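Local coordinates for protein terminal oxygenase component of carbazole 1,9a-dioxygenase (Sphingomonas, PDB 3GKQ) that probably catalyses the dioxygenation of carbazole at a mononuclear iron, using electrons passed on by its Rieske [2Fe-2S] cluster, at residues 52-57 with 123-128; 83-88 with 100-105; 135-140 with 154-159; 226-231 with 367-372. All coordinates share one frame; numbering follows the deposited sequence.

How the interactions relate
Following the chain from the N terminus, interaction 1 opens first, on strand 54-61, and closes at 123-128 just before strand 129-132. Interaction 2 (83-88 with 100-105) opens and closes within that loop, both belonging to the Rieske domain; they touch where L124 N lies 2.8 Å from G105 O, a probable hydrogen bond. Interaction 3 follows in series, joining strand 135-140 to the loop before strand 161-170; it meets interaction 1 where P128 O lies 3.1 Å from F139 N. Interaction 4, also in series, spans the longest loop and packs the C-terminal helix on the seven-stranded sheet of the catalytic domain, about 41 Å from interaction 2 between centres. None of the four loops cross.

Interaction 1: 52-57 with 123-128; sequences LGEKVL and ALKTYP
A tyrosine-glutamate hydrogen bond backed by CH-pi packing holds the loop before strand 129-132 against strand 54-61 in the Rieske domain. Y127 donates its phenol proton to E54, with OH 2.6 Å from E54 OE1, and the acceptor uses its lone pair anti to the other carboxylate oxygen. OE1 lies at the edge of the ring and in its plane, while the carboxylate itself is turned 50° against the ring. E54 reaches this position with CG anti to the carbonyl carbon (chi1 -67°) and an extended chain beyond. Two residues along, V56 lays CG2 over one ring face, 3.8 Å from the Y127 centroid and 23° off the normal. The branched valine suits the place, since CG1 also meets Y127 at CD1 (4.0 Å) and packs on L138. K125 brings CE over the opposite face of the ring, its NZ bonding to T126 O. A phenylalanine in place of Y127 would still offer a ring to V56 but is likely to leave E54 OE1 without its donor. OE2 of E54 is engaged by R29 in a salt bridge and by Q378. With both oxygens gripped and K125 NZ 5.7 Å from E54 OE1, the carboxylate is probably kept ionised.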
loop_
_atom_site.group_PDB
_atom_site.type_symbol
_atom_site.label_atom_id
_atom_site.label_comp_id
_atom_site.label_asym_id
_atom_site.label_seq_id
_atom_site.Cartn_x
_atom_site.Cartn_y
_atom_site.Cartn_z
ATOM N N LEU A 52 21.281 -0.858 -4.069
ATOM C CA LEU A 52 21.439 -1.701 -2.890
ATOM C C LEU A 52 20.808 -1.078 -1.647
ATOM O O LEU A 52 21.303 -1.250 -0.532
ATOM C CB LEU A 52 22.920 -2.009 -2.645
ATOM C CG LEU A 52 23.510 -3.084 -3.567
ATOM C CD1 LEU A 52 23.681 -2.530 -4.980
ATOM C CD2 LEU A 52 24.849 -3.543 -3.021
ATOM N N GLY A 53 19.711 -0.354 -1.854
ATOM C CA GLY A 53 19.002 0.279 -0.754
ATOM C C GLY A 53 19.617 1.563 -0.217
ATOM O O GLY A 53 19.069 2.172 0.699
ATOM N N GLU A 54 20.746 1.981 -0.778
ATOM C CA GLU A 54 21.418 3.193 -0.322
ATOM C C GLU A 54 21.170 4.378 -1.256
ATOM O O GLU A 54 21.282 4.256 -2.475
ATOM C CB GLU A 54 22.923 2.918 -0.184
ATOM C CG GLU A 54 23.249 1.930 0.948
ATOM C CD GLU A 54 24.733 1.569 1.039
ATOM O OE1 GLU A 54 25.587 2.395 0.664
ATOM O OE2 GLU A 54 25.044 0.456 1.511
ATOM N N LYS A 55 20.821 5.522 -0.677
ATOM C CA LYS A 55 20.559 6.726 -1.461
ATOM C C LYS A 55 21.842 7.530 -1.635
ATOM O O LYS A 55 22.470 7.950 -0.663
ATOM C CB LYS A 55 19.474 7.563 -0.784
ATOM C CG LYS A 55 18.115 6.863 -0.761
ATOM C CD LYS A 55 17.082 7.622 0.061
ATOM C CE LYS A 55 16.699 8.941 -0.589
ATOM N NZ LYS A 55 15.697 9.688 0.232
ATOM N N VAL A 56 22.222 7.740 -2.889
ATOM C CA VAL A 56 23.451 8.451 -3.220
ATOM C C VAL A 56 23.196 9.668 -4.109
ATOM O O VAL A 56 22.249 9.684 -4.892
ATOM C CB VAL A 56 24.430 7.488 -3.940
ATOM C CG1 VAL A 56 25.756 8.179 -4.220
ATOM C CG2 VAL A 56 24.640 6.233 -3.084
ATOM N N LEU A 57 24.035 10.691 -3.971
ATOM C CA LEU A 57 23.903 11.898 -4.781
ATOM C C LEU A 57 25.167 12.045 -5.624
ATOM O O LEU A 57 26.280 12.078 -5.091
ATOM C CB LEU A 57 23.739 13.141 -3.901
ATOM C CG LEU A 57 22.682 14.180 -4.310
ATOM C CD1 LEU A 57 23.069 15.523 -3.706
ATOM C CD2 LEU A 57 22.556 14.300 -5.825
ATOM N N ALA A 123 31.756 14.124 8.321
ATOM C CA ALA A 123 31.868 13.942 6.888
ATOM C C ALA A 123 30.828 12.940 6.412
ATOM O O ALA A 123 30.585 11.917 7.056
ATOM C CB ALA A 123 33.269 13.454 6.520
ATOM N N LEU A 124 30.203 13.267 5.289
ATOM C CA LEU A 124 29.213 12.407 4.663
ATOM C C LEU A 124 30.008 11.232 4.119
ATOM O O LEU A 124 31.201 11.366 3.846
ATOM C CB LEU A 124 28.567 13.138 3.487
ATOM C CG LEU A 124 27.144 13.698 3.507
ATOM C CD1 LEU A 124 26.667 14.010 4.903
ATOM C CD2 LEU A 124 27.129 14.931 2.613
ATOM N N LYS A 125 29.368 10.079 3.968
ATOM C CA LYS A 125 30.077 8.943 3.401
ATOM C C LYS A 125 30.238 9.212 1.911
ATOM O O LYS A 125 29.332 9.755 1.271
ATOM C CB LYS A 125 29.291 7.642 3.577
ATOM C CG LYS A 125 29.884 6.507 2.753
ATOM C CD LYS A 125 29.049 5.251 2.784
ATOM C CE LYS A 125 29.465 4.326 1.643
ATOM N NZ LYS A 125 30.936 4.073 1.608
ATOM N N THR A 126 31.391 8.845 1.362
ATOM C CA THR A 126 31.640 9.025 -0.061
ATOM C C THR A 126 31.757 7.637 -0.686
ATOM O O THR A 126 32.102 6.678 -0.009
ATOM C CB THR A 126 32.947 9.801 -0.325
ATOM O OG1 THR A 126 34.063 9.044 0.158
ATOM C CG2 THR A 126 32.914 11.154 0.378
ATOM N N TYR A 127 31.451 7.534 -1.973
ATOM C CA TYR A 127 31.534 6.261 -2.677
ATOM C C TYR A 127 32.584 6.324 -3.772
ATOM O O TYR A 127 32.592 7.255 -4.580
ATOM C CB TYR A 127 30.191 5.901 -3.326
ATOM C CG TYR A 127 29.054 5.645 -2.363
ATOM C CD1 TYR A 127 28.480 6.687 -1.638
ATOM C CD2 TYR A 127 28.540 4.355 -2.189
ATOM C CE1 TYR A 127 27.419 6.458 -0.765
ATOM C CE2 TYR A 127 27.481 4.113 -1.317
ATOM C CZ TYR A 127 26.926 5.168 -0.609
ATOM O OH TYR A 127 25.885 4.938 0.257
ATOM N N PRO A 128 33.500 5.342 -3.805
ATOM C CA PRO A 128 34.514 5.374 -4.859
ATOM C C PRO A 128 33.797 5.363 -6.207
ATOM O O PRO A 128 32.748 4.727 -6.357
ATOM C CB PRO A 128 35.312 4.101 -4.607
ATOM C CG PRO A 128 35.268 3.989 -3.109
ATOM C CD PRO A 128 33.808 4.303 -2.809
#

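Interaction 2: 83-88 with 100-105; sequences VECYSK and YRWDNG
A water between K88 and W102 is gripped by both segments: it accepts from W102 NE1 at 3.1 Å and lies 2.7 Å from K88 O, to which it probably donates. The site lies in the Rieske fold, where W102 follows strand 98-101 of the small three-stranded sheet, the W102 side chain being about 13 Å from the [2Fe-2S] cluster. Here the water links the indole N-H to a loop carbonyl. Tryptophan suits the spot because its large apolar surface packs on L57, V61, I68 and I91 while its nitrogen turns to the water. Across the contact, C85 brings SG to the indole rim, 4.2 Å from W102 CZ2 and 87° off the normal of the five-membered ring, a Cys sulfur-aromatic contact made at the edge. SG gets there by standing anti to the carbonyl carbon (chi1 -64°). The neighbours of these two residues face the second subunit: E84, whose OE1 accepts from Y86 OH at 2.7 Å, also pairs with K191 of that subunit, and R101 pairs with E245 of the second subunit. Within its own turn R101 holds D103 side-on, NE to OD1 at 2.9 Å and NH2 to OD2 at 2.7 Å, the latter nearly straight at 174° and in the guanidinium plane.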
loop_
_atom_site.group_PDB
_atom_site.type_symbol
_atom_site.label_atom_id
_atom_site.label_comp_id
_atom_site.label_asym_id
_atom_site.label_seq_id
_atom_site.Cartn_x
_atom_site.Cartn_y
_atom_site.Cartn_z
ATOM N N VAL A 83 18.407 20.695 -4.186
ATOM C CA VAL A 83 19.828 20.934 -4.382
ATOM C C VAL A 83 20.188 22.416 -4.372
ATOM O O VAL A 83 19.605 23.214 -5.106
ATOM C CB VAL A 83 20.315 20.315 -5.713
ATOM C CG1 VAL A 83 21.812 20.555 -5.880
ATOM C CG2 VAL A 83 20.013 18.822 -5.738
ATOM N N GLU A 84 21.151 22.767 -3.527
ATOM C CA GLU A 84 21.634 24.139 -3.399
ATOM C C GLU A 84 23.154 24.091 -3.273
ATOM O O GLU A 84 23.683 23.506 -2.329
ATOM C CB GLU A 84 21.020 24.815 -2.164
ATOM C CG GLU A 84 19.529 25.121 -2.307
ATOM C CD GLU A 84 18.939 25.820 -1.094
ATOM O OE1 GLU A 84 19.683 26.528 -0.382
ATOM O OE2 GLU A 84 17.718 25.680 -0.862
ATOM N N CYS A 85 23.850 24.681 -4.241
ATOM C CA CYS A 85 25.311 24.711 -4.241
ATOM C C CYS A 85 25.758 26.179 -4.321
ATOM O O CYS A 85 25.382 26.898 -5.250
ATOM C CB CYS A 85 25.858 23.921 -5.440
ATOM S SG CYS A 85 25.475 22.114 -5.442
ATOM N N TYR A 86 26.556 26.618 -3.352
ATOM C CA TYR A 86 27.011 28.006 -3.320
ATOM C C TYR A 86 28.506 28.196 -3.557
ATOM O O TYR A 86 29.032 29.300 -3.436
ATOM C CB TYR A 86 26.578 28.645 -2.002
ATOM C CG TYR A 86 25.079 28.672 -1.869
ATOM C CD1 TYR A 86 24.303 29.453 -2.724
ATOM C CD2 TYR A 86 24.424 27.851 -0.952
ATOM C CE1 TYR A 86 22.916 29.413 -2.674
ATOM C CE2 TYR A 86 23.037 27.803 -0.897
ATOM C CZ TYR A 86 22.291 28.582 -1.759
ATOM O OH TYR A 86 20.919 28.527 -1.722
ATOM N N SER A 87 29.179 27.101 -3.886
ATOM C CA SER A 87 30.598 27.111 -4.204
ATOM C C SER A 87 30.761 25.896 -5.108
ATOM O O SER A 87 30.043 24.905 -4.956
ATOM C CB SER A 87 31.463 26.971 -2.949
ATOM O OG SER A 87 31.887 25.635 -2.752
ATOM N N LYS A 88 31.687 25.983 -6.055
ATOM C CA LYS A 88 31.932 24.908 -7.007
ATOM C C LYS A 88 32.170 23.530 -6.388
ATOM O O LYS A 88 31.677 22.522 -6.890
ATOM C CB LYS A 88 33.138 25.262 -7.884
ATOM C CG LYS A 88 33.533 24.171 -8.862
ATOM C CD LYS A 88 34.959 24.359 -9.377
ATOM C CE LYS A 88 35.993 24.124 -8.271
ATOM N NZ LYS A 88 35.916 22.744 -7.673
ATOM N N TYR A 100 28.889 20.610 2.627
ATOM C CA TYR A 100 29.835 19.515 2.425
ATOM C C TYR A 100 30.545 19.559 1.075
ATOM O O TYR A 100 29.967 19.983 0.078
ATOM C CB TYR A 100 29.109 18.162 2.513
ATOM C CG TYR A 100 28.098 18.021 3.638
ATOM C CD1 TYR A 100 26.800 18.514 3.505
ATOM C CD2 TYR A 100 28.432 17.357 4.817
ATOM C CE1 TYR A 100 25.854 18.340 4.527
ATOM C CE2 TYR A 100 27.501 17.179 5.838
ATOM C CZ TYR A 100 26.218 17.668 5.688
ATOM O OH TYR A 100 25.303 17.476 6.699
ATOM N N ARG A 101 31.789 19.090 1.046
ATOM C CA ARG A 101 32.550 19.034 -0.199
ATOM C C ARG A 101 32.202 17.740 -0.930
ATOM O O ARG A 101 32.067 16.681 -0.303
ATOM C CB ARG A 101 34.058 19.045 0.074
ATOM C CG ARG A 101 34.643 20.394 0.500
ATOM C CD ARG A 101 36.158 20.282 0.646
ATOM N NE ARG A 101 36.806 19.891 -0.607
ATOM C CZ ARG A 101 37.174 20.739 -1.566
ATOM N NH1 ARG A 101 36.970 22.043 -1.427
ATOM N NH2 ARG A 101 37.744 20.283 -2.673
ATOM N N TRP A 102 32.075 17.824 -2.252
ATOM C CA TRP A 102 31.758 16.656 -3.061
ATOM C C TRP A 102 32.872 15.617 -3.066
ATOM O O TRP A 102 32.603 14.414 -3.016
ATOM C CB TRP A 102 31.473 17.053 -4.513
ATOM C CG TRP A 102 30.197 17.798 -4.720
ATOM C CD1 TRP A 102 30.049 19.146 -4.889
ATOM C CD2 TRP A 102 28.880 17.237 -4.798
ATOM N NE1 TRP A 102 28.721 19.460 -5.071
ATOM C CE2 TRP A 102 27.980 18.306 -5.018
ATOM C CE3 TRP A 102 28.370 15.932 -4.701
ATOM C CZ2 TRP A 102 26.600 18.112 -5.142
ATOM C CZ3 TRP A 102 26.991 15.739 -4.826
ATOM C CH2 TRP A 102 26.126 16.824 -5.044
ATOM N N ASP A 103 34.123 16.070 -3.121
ATOM C CA ASP A 103 35.235 15.131 -3.184
ATOM C C ASP A 103 35.506 14.294 -1.940
ATOM O O ASP A 103 35.949 13.154 -2.061
ATOM C CB ASP A 103 36.528 15.838 -3.643
ATOM C CG ASP A 103 36.977 16.949 -2.706
ATOM O OD1 ASP A 103 36.336 17.182 -1.662
ATOM O OD2 ASP A 103 37.997 17.594 -3.028
ATOM N N ASN A 104 35.232 14.825 -0.753
ATOM C CA ASN A 104 35.479 14.054 0.461
ATOM C C ASN A 104 34.327 14.056 1.466
ATOM O O ASN A 104 34.466 13.528 2.567
ATOM C CB ASN A 104 36.761 14.543 1.155
ATOM C CG ASN A 104 36.696 16.010 1.548
ATOM O OD1 ASN A 104 35.616 16.589 1.672
ATOM N ND2 ASN A 104 37.862 16.615 1.759
ATOM N N GLY A 105 33.199 14.649 1.085
ATOM C CA GLY A 105 32.041 14.696 1.965
ATOM C C GLY A 105 32.196 15.464 3.271
ATOM O O GLY A 105 31.265 15.510 4.079
HETATM O O HOH W 1 29.000 22.267 -6.346
#

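Interaction 3: 135-140 with 154-159; sequences LVFLFV and PGFLDA
L135 and F137, alternate residues of strand 135-140, both point toward F156, which sits inside a type I turn from G155 to D158; the backbones stay well apart, their nearest CA atoms, those of L135 and L157, being 11.2 Å distant. The turn is closed by D158 N to G155 O at 3.2 Å. G155 has a positive phi of 85°, and at its backbone angles a side chain would jam against the preceding carbonyl oxygen. F156 spans the gap because its CG stands anti to the backbone N (chi1 -178°), which carries the ring out to the strand. L135 crosses it at about a right angle and touches CZ of F156 with CD1, at 3.9 Å. F137 directs its ring edge, led by CZ, at F156 CE2, 4.1 Å away, its other neighbours including W32 and L148. F156 also meets F284 and W286 edge-to-face, both on strand 282-289. It thus joins the three-stranded sheet of 31-35, 135-140 and 129-132 to the seven-stranded sheet of the catalytic domain. With no hydrogen bond across it and all three touching residues buried, this junction rests on hydrophobic burial and van der Waals contact, and large leucine and phenylalanine side chains suit backbones so widely spaced.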
loop_
_atom_site.group_PDB
_atom_site.type_symbol
_atom_site.label_atom_id
_atom_site.label_comp_id
_atom_site.label_asym_id
_atom_site.label_seq_id
_atom_site.Cartn_x
_atom_site.Cartn_y
_atom_site.Cartn_z
ATOM N N LEU A 135 29.725 4.628 -18.700
ATOM C CA LEU A 135 28.975 4.310 -17.488
ATOM C C LEU A 135 29.680 4.790 -16.229
ATOM O O LEU A 135 30.908 4.801 -16.156
ATOM C CB LEU A 135 28.766 2.797 -17.372
ATOM C CG LEU A 135 27.888 2.096 -18.405
ATOM C CD1 LEU A 135 28.080 0.588 -18.288
ATOM C CD2 LEU A 135 26.432 2.481 -18.188
ATOM N N VAL A 136 28.892 5.189 -15.239
ATOM C CA VAL A 136 29.448 5.621 -13.965
ATOM C C VAL A 136 29.245 4.479 -12.973
ATOM O O VAL A 136 28.110 4.124 -12.649
ATOM C CB VAL A 136 28.743 6.897 -13.438
ATOM C CG1 VAL A 136 27.238 6.739 -13.534
ATOM C CG2 VAL A 136 29.135 7.150 -11.986
ATOM N N PHE A 137 30.346 3.891 -12.514
ATOM C CA PHE A 137 30.299 2.796 -11.550
ATOM C C PHE A 137 30.582 3.303 -10.140
ATOM O O PHE A 137 31.439 4.170 -9.942
ATOM C CB PHE A 137 31.347 1.727 -11.869
ATOM C CG PHE A 137 31.098 0.976 -13.142
ATOM C CD1 PHE A 137 31.413 1.540 -14.375
ATOM C CD2 PHE A 137 30.580 -0.315 -13.104
ATOM C CE1 PHE A 137 31.221 0.826 -15.556
ATOM C CE2 PHE A 137 30.381 -1.039 -14.278
ATOM C CZ PHE A 137 30.703 -0.467 -15.509
ATOM N N LEU A 138 29.865 2.756 -9.164
ATOM C CA LEU A 138 30.074 3.122 -7.771
ATOM C C LEU A 138 30.476 1.867 -7.009
ATOM O O LEU A 138 29.988 0.774 -7.307
ATOM C CB LEU A 138 28.794 3.673 -7.145
ATOM C CG LEU A 138 28.126 4.909 -7.741
ATOM C CD1 LEU A 138 26.949 5.302 -6.853
ATOM C CD2 LEU A 138 29.128 6.052 -7.848
ATOM N N PHE A 139 31.373 2.012 -6.042
ATOM C CA PHE A 139 31.764 0.869 -5.228
ATOM C C PHE A 139 30.955 0.969 -3.937
ATOM O O PHE A 139 31.012 1.982 -3.240
ATOM C CB PHE A 139 33.257 0.898 -4.897
ATOM C CG PHE A 139 33.733 -0.330 -4.167
ATOM C CD1 PHE A 139 33.931 -1.526 -4.847
ATOM C CD2 PHE A 139 33.951 -0.297 -2.790
ATOM C CE1 PHE A 139 34.338 -2.677 -4.174
ATOM C CE2 PHE A 139 34.360 -1.444 -2.104
ATOM C CZ PHE A 139 34.553 -2.638 -2.800
ATOM N N VAL A 140 30.187 -0.071 -3.633
ATOM C CA VAL A 140 29.376 -0.086 -2.425
ATOM C C VAL A 140 29.985 -1.099 -1.472
ATOM O O VAL A 140 29.903 -2.305 -1.700
ATOM C CB VAL A 140 27.923 -0.498 -2.723
ATOM C CG1 VAL A 140 27.101 -0.486 -1.433
ATOM C CG2 VAL A 140 27.316 0.447 -3.754
ATOM N N PRO A 154 34.459 -10.457 -19.010
ATOM C CA PRO A 154 35.736 -10.421 -19.727
ATOM C C PRO A 154 35.583 -9.640 -21.029
ATOM O O PRO A 154 34.610 -9.832 -21.764
ATOM C CB PRO A 154 36.026 -11.897 -19.984
ATOM C CG PRO A 154 35.432 -12.565 -18.779
ATOM C CD PRO A 154 34.105 -11.839 -18.640
ATOM N N GLY A 155 36.528 -8.741 -21.291
ATOM C CA GLY A 155 36.501 -7.964 -22.519
ATOM C C GLY A 155 35.652 -6.706 -22.534
ATOM O O GLY A 155 35.697 -5.942 -23.502
ATOM N N PHE A 156 34.875 -6.471 -21.481
ATOM C CA PHE A 156 34.039 -5.278 -21.457
ATOM C C PHE A 156 34.869 -3.998 -21.473
ATOM O O PHE A 156 34.457 -2.990 -22.048
ATOM C CB PHE A 156 33.135 -5.263 -20.224
ATOM C CG PHE A 156 32.211 -4.083 -20.179
ATOM C CD1 PHE A 156 31.149 -3.986 -21.075
ATOM C CD2 PHE A 156 32.422 -3.049 -19.274
ATOM C CE1 PHE A 156 30.315 -2.877 -21.071
ATOM C CE2 PHE A 156 31.593 -1.935 -19.263
ATOM C CZ PHE A 156 30.538 -1.847 -20.162
ATOM N N LEU A 157 36.037 -4.038 -20.844
ATOM C CA LEU A 157 36.897 -2.864 -20.781
ATOM C C LEU A 157 37.969 -2.803 -21.868
ATOM O O LEU A 157 38.889 -1.992 -21.782
ATOM C CB LEU A 157 37.560 -2.775 -19.402
ATOM C CG LEU A 157 36.616 -2.710 -18.194
ATOM C CD1 LEU A 157 37.426 -2.742 -16.910
ATOM C CD2 LEU A 157 35.770 -1.447 -18.260
ATOM N N ASP A 158 37.860 -3.648 -22.892
ATOM C CA ASP A 158 38.848 -3.621 -23.971
ATOM C C ASP A 158 38.889 -2.230 -24.598
ATOM O O ASP A 158 37.852 -1.610 -24.834
ATOM C CB ASP A 158 38.523 -4.662 -25.043
ATOM C CG ASP A 158 38.830 -6.077 -24.595
ATOM O OD1 ASP A 158 39.568 -6.236 -23.597
ATOM O OD2 ASP A 158 38.347 -7.030 -25.242
ATOM N N ALA A 159 40.098 -1.749 -24.864
ATOM C CA ALA A 159 40.298 -0.423 -25.441
ATOM C C ALA A 159 39.524 -0.161 -26.729
ATOM O O ALA A 159 38.974 0.925 -26.915
ATOM C CB ALA A 159 41.790 -0.192 -25.681
#

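Interaction 4: 226-231 with 367-372; sequences KGVFDL and RRLASQ
Helix-on-sheet packing in the Bet v 1-like catalytic domain joins the C-terminal helix 361-373 to strand 227-230 of the seven-stranded sheet. L369 is the single residue of 367-372 that makes the contact, and it works with both methyls. CD1 rests 3.3 Å from G227 O and 3.9 Å from V228 CG2, whereas CD2 lies 4.1 Å from K226 O and 4.1 Å from G227 CA. The fork is brought down onto the strand because CG stands anti to the backbone N (chi1 178°). The V228 and L369 side chains run antiparallel where they overlap, CG2 against CD1; the branched valine also packs on F182. At G227 the leucine meets bare backbone, and the CA atoms of G227 and L369 come to 7.1 Å. K226 starts toward the helix at CB, then its chain turns off to bond G221 O through NZ. Replacing L369 by an alanine would remove both methyls and is likely to open a gap over G227 and leave V228 CG2 without this apolar neighbour. Two residues on, S371 is tied into the helix: its OG donates to R367 O at 2.7 Å and its N at 3.0 Å, from opposite faces of that carbonyl. R367 itself points away from the strand, bridging to E179 and E354 and packing on R75 of the third subunit. Helix and strand here share no hydrogen bond, so this face of the contact depends on how one buried leucine fits the strand's surface, while R367 ties the helix to E179 and E354 by charge.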
loop_
_atom_site.group_PDB
_atom_site.type_symbol
_atom_site.label_atom_id
_atom_site.label_comp_id
_atom_site.label_asym_id
_atom_site.label_seq_id
_atom_site.Cartn_x
_atom_site.Cartn_y
_atom_site.Cartn_z
ATOM N N LYS A 226 34.918 -13.488 -11.712
ATOM C CA LYS A 226 34.497 -14.857 -11.449
ATOM C C LYS A 226 33.087 -15.057 -11.993
ATOM O O LYS A 226 32.196 -14.233 -11.764
ATOM C CB LYS A 226 34.522 -15.149 -9.944
ATOM C CG LYS A 226 35.881 -14.943 -9.267
ATOM C CD LYS A 226 35.853 -15.483 -7.841
ATOM C CE LYS A 226 36.833 -14.762 -6.916
ATOM N NZ LYS A 226 38.243 -14.889 -7.342
ATOM N N GLY A 227 32.885 -16.151 -12.716
ATOM C CA GLY A 227 31.577 -16.396 -13.289
ATOM C C GLY A 227 31.400 -17.794 -13.832
ATOM O O GLY A 227 32.233 -18.676 -13.601
ATOM N N VAL A 228 30.310 -17.988 -14.568
ATOM C CA VAL A 228 29.985 -19.285 -15.143
ATOM C C VAL A 228 29.706 -19.173 -16.635
ATOM O O VAL A 228 29.044 -18.236 -17.082
ATOM C CB VAL A 228 28.727 -19.886 -14.467
ATOM C CG1 VAL A 228 28.439 -21.273 -15.030
ATOM C CG2 VAL A 228 28.922 -19.938 -12.955
ATOM N N PHE A 229 30.224 -20.129 -17.398
ATOM C CA PHE A 229 30.013 -20.168 -18.839
ATOM C C PHE A 229 28.936 -21.201 -19.114
ATOM O O PHE A 229 28.985 -22.318 -18.599
ATOM C CB PHE A 229 31.298 -20.582 -19.572
ATOM C CG PHE A 229 32.271 -19.460 -19.780
ATOM C CD1 PHE A 229 32.063 -18.519 -20.783
ATOM C CD2 PHE A 229 33.389 -19.332 -18.963
ATOM C CE1 PHE A 229 32.957 -17.466 -20.970
ATOM C CE2 PHE A 229 34.288 -18.282 -19.142
ATOM C CZ PHE A 229 34.069 -17.348 -20.148
ATOM N N ASP A 230 27.953 -20.825 -19.919
ATOM C CA ASP A 230 26.887 -21.743 -20.264
ATOM C C ASP A 230 27.333 -22.533 -21.486
ATOM O O ASP A 230 27.459 -21.988 -22.585
ATOM C CB ASP A 230 25.602 -20.967 -20.541
ATOM C CG ASP A 230 24.523 -21.824 -21.149
ATOM O OD1 ASP A 230 24.495 -23.045 -20.878
ATOM O OD2 ASP A 230 23.688 -21.266 -21.890
ATOM N N LEU A 231 27.586 -23.821 -21.270
ATOM C CA LEU A 231 28.053 -24.721 -22.318
ATOM C C LEU A 231 26.986 -25.707 -22.812
ATOM O O LEU A 231 27.318 -26.805 -23.261
ATOM C CB LEU A 231 29.264 -25.511 -21.808
ATOM C CG LEU A 231 30.468 -24.735 -21.257
ATOM C CD1 LEU A 231 31.505 -25.736 -20.750
ATOM C CD2 LEU A 231 31.078 -23.836 -22.337
ATOM N N ARG A 367 24.339 -19.862 -8.784
ATOM C CA ARG A 367 23.942 -19.665 -7.394
ATOM C C ARG A 367 25.030 -20.157 -6.436
ATOM O O ARG A 367 25.284 -19.532 -5.405
ATOM C CB ARG A 367 22.600 -20.368 -7.135
ATOM C CG ARG A 367 21.645 -20.179 -8.311
ATOM C CD ARG A 367 20.195 -19.897 -7.971
ATOM N NE ARG A 367 19.473 -21.059 -7.484
ATOM C CZ ARG A 367 18.227 -21.379 -7.833
ATOM N NH1 ARG A 367 17.539 -20.636 -8.689
ATOM N NH2 ARG A 367 17.656 -22.445 -7.298
ATOM N N ARG A 368 25.680 -21.264 -6.786
ATOM C CA ARG A 368 26.750 -21.816 -5.954
ATOM C C ARG A 368 27.974 -20.901 -5.988
ATOM O O ARG A 368 28.548 -20.573 -4.946
ATOM C CB ARG A 368 27.147 -23.215 -6.442
ATOM C CG ARG A 368 26.061 -24.274 -6.281
ATOM C CD ARG A 368 26.445 -25.560 -7.003
ATOM N NE ARG A 368 27.597 -26.212 -6.391
ATOM C CZ ARG A 368 27.516 -27.104 -5.406
ATOM N NH1 ARG A 368 26.331 -27.458 -4.922
ATOM N NH2 ARG A 368 28.620 -27.637 -4.898
ATOM N N LEU A 369 28.369 -20.492 -7.188
ATOM C CA LEU A 369 29.525 -19.615 -7.347
ATOM C C LEU A 369 29.274 -18.270 -6.671
ATOM O O LEU A 369 30.124 -17.773 -5.928
ATOM C CB LEU A 369 29.842 -19.415 -8.836
ATOM C CG LEU A 369 31.012 -18.476 -9.170
ATOM C CD1 LEU A 369 31.767 -18.986 -10.386
ATOM C CD2 LEU A 369 30.490 -17.072 -9.407
ATOM N N ALA A 370 28.104 -17.689 -6.913
ATOM C CA ALA A 370 27.770 -16.406 -6.312
ATOM C C ALA A 370 27.777 -16.502 -4.785
ATOM O O ALA A 370 28.244 -15.588 -4.103
ATOM C CB ALA A 370 26.405 -15.938 -6.797
ATOM N N SER A 371 27.248 -17.605 -4.259
ATOM C CA SER A 371 27.183 -17.822 -2.814
ATOM C C SER A 371 28.570 -17.921 -2.196
ATOM O O SER A 371 28.841 -17.353 -1.137
ATOM C CB SER A 371 26.410 -19.112 -2.498
ATOM O OG SER A 371 25.026 -18.968 -2.775
ATOM N N GLN A 372 29.447 -18.652 -2.865
ATOM C CA GLN A 372 30.792 -18.844 -2.365
ATOM C C GLN A 372 31.752 -17.672 -2.547
ATOM O O GLN A 372 32.551 -17.403 -1.658
ATOM C CB GLN A 372 31.404 -20.097 -2.994
ATOM C CG GLN A 372 32.888 -20.259 -2.703
ATOM C CD GLN A 372 33.388 -21.665 -2.963
ATOM O OE1 GLN A 372 33.011 -22.300 -3.950
ATOM N NE2 GLN A 372 34.253 -22.156 -2.081
#